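PDB 5U9C: dTDP-4-dehydrorhamnose reductase from Yersinia enterocolitica, which probably catalyses the NADPH-dependent reduction of dTDP-4-dehydro-beta-L-rhamnose to dTDP-L-rhamnose, the last step in making this sugar donor. Local coordinates for residues A64-V69 and G80-L85; P124-M127 and G131-K134. All blocks are in the same frame, centred on the assembly; numbering follows the deposited sequence.

Interaction 1: A64-V69 and G80-L85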
ATOM      1  N   ALA D  64       1.567 -17.127  30.030  1.00 26.75           N
ATOM      2  CA  ALA D  64       0.476 -16.201  30.381  1.00 28.06           C
ATOM      3  C   ALA D  64       0.453 -14.975  29.453  1.00 27.75           C
ATOM      4  O   ALA D  64       1.501 -14.442  29.077  1.00 26.62           O
ATOM      5  CB  ALA D  64       0.578 -15.758  31.838  1.00 29.42           C
ATOM      6  N   ALA D  65      -0.750 -14.553  29.080  1.00 27.83           N
ATOM      7  CA  ALA D  65      -0.912 -13.402  28.188  1.00 28.25           C
ATOM      8  C   ALA D  65      -2.369 -13.015  28.109  1.00 28.38           C
ATOM      9  O   ALA D  65      -3.221 -13.819  28.446  1.00 26.97           O
ATOM     10  CB  ALA D  65      -0.433 -13.762  26.796  1.00 27.26           C
ATOM     11  N   GLU D  66      -2.644 -11.786  27.678  1.00 26.72           N
ATOM     12  CA  GLU D  66      -4.020 -11.382  27.412  1.00 28.32           C
ATOM     13  C   GLU D  66      -4.214 -11.800  25.958  1.00 28.90           C
ATOM     14  O   GLU D  66      -3.604 -11.218  25.059  1.00 26.80           O
ATOM     15  CB  GLU D  66      -4.239  -9.885  27.573  1.00 28.74           C
ATOM     16  CG  GLU D  66      -5.623  -9.446  27.110  1.00 29.82           C
ATOM     17  CD  GLU D  66      -6.737 -10.207  27.817  1.00 30.87           C
ATOM     18  OE1 GLU D  66      -7.416 -11.019  27.153  1.00 30.40           O
ATOM     19  OE2 GLU D  66      -6.864 -10.053  29.045  1.00 31.10           O
ATOM     20  N   THR D  67      -5.065 -12.799  25.734  1.00 27.83           N
ATOM     21  CA  THR D  67      -5.259 -13.368  24.407  1.00 28.57           C
ATOM     22  C   THR D  67      -6.611 -13.046  23.757  1.00 28.53           C
ATOM     23  O   THR D  67      -6.885 -13.519  22.665  1.00 29.44           O
ATOM     24  CB  THR D  67      -5.088 -14.901  24.470  1.00 29.67           C
ATOM     25  OG1 THR D  67      -6.042 -15.426  25.388  1.00 31.04           O
ATOM     26  CG2 THR D  67      -3.671 -15.259  24.955  1.00 30.34           C
ATOM     27  N   ASP D  68      -7.459 -12.274  24.433  1.00 29.32           N
ATOM     28  CA  ASP D  68      -8.725 -11.820  23.825  1.00 29.07           C
ATOM     29  C   ASP D  68      -8.328 -10.680  22.874  1.00 28.18           C
ATOM     30  O   ASP D  68      -8.125  -9.543  23.286  1.00 26.80           O
ATOM     31  CB  ASP D  68      -9.706 -11.341  24.903  1.00 29.34           C
ATOM     32  CG  ASP D  68     -11.038 -10.904  24.332  1.00 30.26           C
ATOM     33  OD1 ASP D  68     -11.099 -10.482  23.145  1.00 28.46           O
ATOM     34  OD2 ASP D  68     -12.027 -10.967  25.084  1.00 32.29           O
ATOM     35  N   VAL D  69      -8.187 -11.029  21.601  1.00 28.10           N
ATOM     36  CA  VAL D  69      -7.748 -10.094  20.557  1.00 29.04           C
ATOM     37  C   VAL D  69      -8.598  -8.811  20.468  1.00 27.67           C
ATOM     38  O   VAL D  69      -8.072  -7.708  20.276  1.00 25.67           O
ATOM     39  CB  VAL D  69      -7.707 -10.824  19.181  1.00 30.77           C
ATOM     40  CG1 VAL D  69      -7.271  -9.889  18.069  1.00 32.71           C
ATOM     41  CG2 VAL D  69      -6.770 -12.029  19.261  1.00 30.96           C
ATOM     42  N   GLY D  80      -0.761  -3.925  26.292  1.00 25.66           N
ATOM     43  CA  GLY D  80       0.599  -3.483  26.537  1.00 25.34           C
ATOM     44  C   GLY D  80       1.135  -3.940  27.881  1.00 25.99           C
ATOM     45  O   GLY D  80       2.206  -4.523  27.968  1.00 25.97           O
ATOM     46  N   ILE D  81       0.375  -3.678  28.932  1.00 26.98           N
ATOM     47  CA  ILE D  81       0.788  -4.074  30.266  1.00 27.79           C
ATOM     48  C   ILE D  81       0.975  -5.578  30.414  1.00 28.36           C
ATOM     49  O   ILE D  81       2.009  -6.033  30.916  1.00 27.02           O
ATOM     50  CB  ILE D  81      -0.231  -3.604  31.305  1.00 29.40           C
ATOM     51  CG1 ILE D  81      -0.267  -2.062  31.328  1.00 29.97           C
ATOM     52  CG2 ILE D  81       0.131  -4.166  32.686  1.00 31.77           C
ATOM     53  CD1 ILE D  81      -1.412  -1.463  32.107  1.00 31.13           C
ATOM     54  N   TYR D  82      -0.004  -6.341  29.940  1.00 27.33           N
ATOM     55  CA  TYR D  82       0.010  -7.794  30.104  1.00 27.11           C
ATOM     56  C   TYR D  82       0.969  -8.542  29.207  1.00 25.89           C
ATOM     57  O   TYR D  82       1.574  -9.526  29.645  1.00 26.24           O
ATOM     58  CB  TYR D  82      -1.379  -8.372  29.844  1.00 27.50           C
ATOM     59  CG  TYR D  82      -2.383  -8.250  30.970  1.00 30.09           C
ATOM     60  CD1 TYR D  82      -2.639  -7.034  31.592  1.00 31.70           C
ATOM     61  CD2 TYR D  82      -3.154  -9.354  31.346  1.00 32.59           C
ATOM     62  CE1 TYR D  82      -3.605  -6.921  32.602  1.00 33.17           C
ATOM     63  CE2 TYR D  82      -4.114  -9.256  32.354  1.00 34.91           C
ATOM     64  CZ  TYR D  82      -4.336  -8.039  32.975  1.00 35.17           C
ATOM     65  OH  TYR D  82      -5.288  -7.951  33.972  1.00 38.59           O
ATOM     66  N   ASN D  83       1.073  -8.118  27.956  1.00 23.17           N
ATOM     67  CA  ASN D  83       1.887  -8.841  26.968  1.00 24.67           C
ATOM     68  C   ASN D  83       3.249  -8.244  26.743  1.00 25.87           C
ATOM     69  O   ASN D  83       4.195  -8.967  26.380  1.00 26.68           O
ATOM     70  CB  ASN D  83       1.114  -8.960  25.639  1.00 25.20           C
ATOM     71  CG  ASN D  83      -0.203  -9.715  25.800  1.00 26.84           C
ATOM     72  OD1 ASN D  83      -0.396 -10.431  26.789  1.00 30.58           O
ATOM     73  ND2 ASN D  83      -1.126  -9.548  24.842  1.00 25.82           N
ATOM     74  N   HIS D  84       3.364  -6.929  26.927  1.00 26.48           N
ATOM     75  CA  HIS D  84       4.661  -6.286  26.751  1.00 27.86           C
ATOM     76  C   HIS D  84       5.373  -5.984  28.059  1.00 26.50           C
ATOM     77  O   HIS D  84       6.427  -6.544  28.315  1.00 27.37           O
ATOM     78  CB  HIS D  84       4.561  -5.034  25.898  1.00 30.69           C
ATOM     79  CG  HIS D  84       5.839  -4.264  25.824  1.00 33.00           C
ATOM     80  ND1 HIS D  84       5.873  -2.891  25.781  1.00 35.66           N
ATOM     81  CD2 HIS D  84       7.129  -4.671  25.904  1.00 36.31           C
ATOM     82  CE1 HIS D  84       7.131  -2.486  25.744  1.00 37.08           C
ATOM     83  NE2 HIS D  84       7.913  -3.547  25.832  1.00 37.25           N
ATOM     84  N   LEU D  85       4.812  -5.116  28.888  1.00 26.55           N
ATOM     85  CA  LEU D  85       5.504  -4.743  30.115  1.00 27.57           C
ATOM     86  C   LEU D  85       5.793  -5.932  31.041  1.00 26.52           C
ATOM     87  O   LEU D  85       6.890  -6.037  31.556  1.00 26.67           O
ATOM     88  CB  LEU D  85       4.756  -3.624  30.845  1.00 29.43           C
ATOM     89  CG  LEU D  85       4.521  -2.351  30.002  1.00 31.27           C
ATOM     90  CD1 LEU D  85       3.854  -1.319  30.879  1.00 32.86           C
ATOM     91  CD2 LEU D  85       5.802  -1.768  29.423  1.00 32.47           C
TER
HETATM   92  O   HOH W   1       2.592 -11.919  28.700  1.00 25.77           O
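The flat carboxamide of Asn-83 meets the backbone of Glu-66 along its polar edge, with Ala-65 CB lying to one side of its plane and Glu-66 CB to the other. Here the loop that leaves strand 59-62 of the Rossmann-type sheet runs along helix 76-97, and one side chain matches both the N-H and the C=O of a single loop residue. Asn-83 OD1 accepts from Glu-66 N at 2.8 Å, on a lone pair. Asn-83 ND2 donates to Glu-66 O at 3.0 Å, nearly straight (171°) and only 5° out of the amide plane. The two bonds fix the rotation of the amide and hold an irregular stretch of loop in place; the other N-H of ND2 serves Ser-133 OG on helix 129-144. Asn-83 CG lies beside the backbone N (chi1 -60°), which swings the amide toward the loop. Ala-65 CB packs 3.3 Å from Asn-83 OD1, while Glu-66 CB sits obliquely against the Tyr-82 ring and 4.0 Å from Tyr-82 CB. A water adds a backbone bridge, donating to Ala-64 O and to Tyr-82 O. The helix widens into a pi-type turn here: Gly-80 O takes both Leu-85 N, at 2.8 Å, and His-84 N. At its far end, Glu-66 forms a salt bridge from OE2 to Arg-78. The bend at chi2 turns the carboxylate back along its own loop, where Glu-66 OE1 uses its anti lone pair to accept from Asp-68 N at 3.0 Å.

Interaction 2: P124-M127 and G131-K134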
ATOM      1  N   PRO D 124       7.937  -9.654  10.837  1.00 28.51           N
ATOM      2  CA  PRO D 124       6.615  -9.384  11.413  1.00 29.17           C
ATOM      3  C   PRO D 124       6.053  -7.982  11.143  1.00 30.16           C
ATOM      4  O   PRO D 124       6.769  -7.002  11.237  1.00 30.91           O
ATOM      5  CB  PRO D 124       6.831  -9.603  12.913  1.00 29.27           C
ATOM      6  CG  PRO D 124       7.985 -10.530  13.005  1.00 30.23           C
ATOM      7  CD  PRO D 124       8.890 -10.133  11.869  1.00 29.56           C
ATOM      8  N   LEU D 125       4.785  -7.928  10.772  1.00 30.69           N
ATOM      9  CA  LEU D 125       4.087  -6.665  10.510  1.00 30.28           C
ATOM     10  C   LEU D 125       2.663  -6.930  10.967  1.00 28.51           C
ATOM     11  O   LEU D 125       1.851  -7.454  10.183  1.00 28.28           O
ATOM     12  CB  LEU D 125       4.156  -6.290   9.035  1.00 33.95           C
ATOM     13  CG  LEU D 125       3.376  -5.040   8.608  1.00 37.58           C
ATOM     14  CD1 LEU D 125       3.781  -3.832   9.438  1.00 39.16           C
ATOM     15  CD2 LEU D 125       3.565  -4.777   7.118  1.00 39.62           C
ATOM     16  N   PRO D 126       2.351  -6.626  12.243  0.60 27.73           N
ATOM     17  CA  PRO D 126       0.999  -6.930  12.738  0.60 27.94           C
ATOM     18  C   PRO D 126      -0.129  -6.055  12.154  0.60 26.97           C
ATOM     19  O   PRO D 126       0.124  -5.049  11.493  0.60 27.61           O
ATOM     20  CB  PRO D 126       1.122  -6.748  14.260  0.60 27.51           C
ATOM     21  CG  PRO D 126       2.581  -6.808  14.547  0.60 28.12           C
ATOM     22  CD  PRO D 126       3.250  -6.224  13.338  0.60 28.71           C
HETATM   23  N   MSE D 127      -1.350  -6.502  12.388  0.60 27.86           N
HETATM   24  CA  MSE D 127      -2.587  -5.861  11.913  0.60 28.92           C
HETATM   25  C   MSE D 127      -3.430  -5.320  13.031  0.60 26.64           C
HETATM   26  O   MSE D 127      -4.395  -4.620  12.780  0.60 27.41           O
HETATM   27  CB  MSE D 127      -3.363  -7.010  11.268  0.60 31.42           C
HETATM   28  CG  MSE D 127      -4.552  -6.627  10.387  0.60 34.74           C
HETATM   29 SE   MSE D 127      -3.977  -6.740   8.517  0.60 36.08          SE
HETATM   30  CE  MSE D 127      -5.625  -5.929   7.806  0.60 39.05           C
ATOM     31  N   GLY D 131      -1.472  -8.330  18.230  1.00 21.80           N
ATOM     32  CA  GLY D 131      -0.251  -8.708  17.496  1.00 22.50           C
ATOM     33  C   GLY D 131       0.943  -7.814  17.822  1.00 23.50           C
ATOM     34  O   GLY D 131       2.067  -8.310  18.042  1.00 23.30           O
ATOM     35  N   ARG D 132       0.706  -6.498  17.890  1.00 22.46           N
ATOM     36  CA  ARG D 132       1.753  -5.563  18.255  1.00 22.55           C
ATOM     37  C   ARG D 132       2.312  -5.870  19.655  1.00 23.26           C
ATOM     38  O   ARG D 132       3.526  -5.841  19.861  1.00 21.88           O
ATOM     39  CB  ARG D 132       1.221  -4.133  18.231  1.00 23.33           C
ATOM     40  CG  ARG D 132       0.882  -3.623  16.844  1.00 24.56           C
ATOM     41  CD  ARG D 132       0.146  -2.295  16.864  1.00 24.98           C
ATOM     42  NE  ARG D 132      -0.276  -1.955  15.526  1.00 25.92           N
ATOM     43  CZ  ARG D 132      -1.518  -1.769  15.102  1.00 27.74           C
ATOM     44  NH1 ARG D 132      -2.543  -1.703  15.939  1.00 30.17           N
ATOM     45  NH2 ARG D 132      -1.715  -1.490  13.815  1.00 30.64           N
ATOM     46  N   SER D 133       1.417  -6.152  20.613  1.00 23.19           N
ATOM     47  CA  SER D 133       1.838  -6.427  21.990  1.00 23.01           C
ATOM     48  C   SER D 133       2.674  -7.697  22.105  1.00 22.97           C
ATOM     49  O   SER D 133       3.652  -7.741  22.854  1.00 23.65           O
ATOM     50  CB  SER D 133       0.635  -6.462  22.945  1.00 24.47           C
ATOM     51  OG  SER D 133      -0.199  -7.616  22.762  1.00 22.99           O
ATOM     52  N   LYS D 134       2.308  -8.725  21.344  1.00 23.55           N
ATOM     53  CA  LYS D 134       3.072  -9.971  21.321  1.00 23.07           C
ATOM     54  C   LYS D 134       4.445  -9.770  20.671  1.00 24.97           C
ATOM     55  O   LYS D 134       5.473 -10.300  21.168  1.00 23.93           O
ATOM     56  CB  LYS D 134       2.309 -11.081  20.583  1.00 22.89           C
ATOM     57  CG  LYS D 134       1.006 -11.541  21.254  1.00 23.26           C
ATOM     58  CD  LYS D 134       1.168 -12.133  22.656  1.00 24.58           C
ATOM     59  CE  LYS D 134       2.034 -13.381  22.674  1.00 25.03           C
ATOM     60  NZ  LYS D 134       2.078 -14.037  23.999  1.00 25.83           N
TER
HETATM   61  O   HOH W   2       0.262  -1.621  11.136  1.00 53.40           O
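Arg-132 NH2 meets Pro-126 O through a water lying at the guanidinium edge, in its plane; both bonds are weak, 3.3 Å from NH2 to the water and 3.4 Å from the water to Pro-126 O. A long, weak ion pair also links NH2 to Glu-113 of the second subunit. With CG beside the backbone N (chi1 -68°) and the chain extended from there to NE, the side chain reaches back over the loop, and Met-127 C lies over one face of the guanidinium. Tyr-129 adds a cation-pi contact. The apolar half of the interaction is Pro-126, given in one of two conformers: its CB rests 3.7 Å from Gly-131 C and equally close to Arg-132 N. Gly-131 has no side chain, and the proline ring packs directly on the helix backbone. The CB of Met-127, a selenomethionine, points away from the helix, and its side chain touches Pro-255 and Pro-257, near Arg-256, which binds (R)-malate in a structure of this protein, though not in this chain. The loop folds onto the first turns of helix 129-144, whose Tyr-130 and Lys-134 fit the YxxxK signature of short-chain dehydrogenases; Lys-134 NZ is hydrogen-bonded to Leu-104 O on strand 100-106.

In the fold
Along the chain the two contacts follow in series, neither enclosing nor crossing the other. Interaction 1 comes first, closing a short span that is almost wholly helical: it ties the loop after strand 59-62, across the intervening helix 69-74, to helix 76-97. The chain then passes through strand 100-106 and strand 117-118 before interaction 2 closes a three-residue span that leads straight into helix 129-144, tying the loop before that helix to its first turns. Their centres lie about 12 Å apart, and they touch where the loop of interaction 1 meets helix 129-144, with Ala-65 CB 3.8 Å from Lys-134 NZ. Both also reach the second subunit.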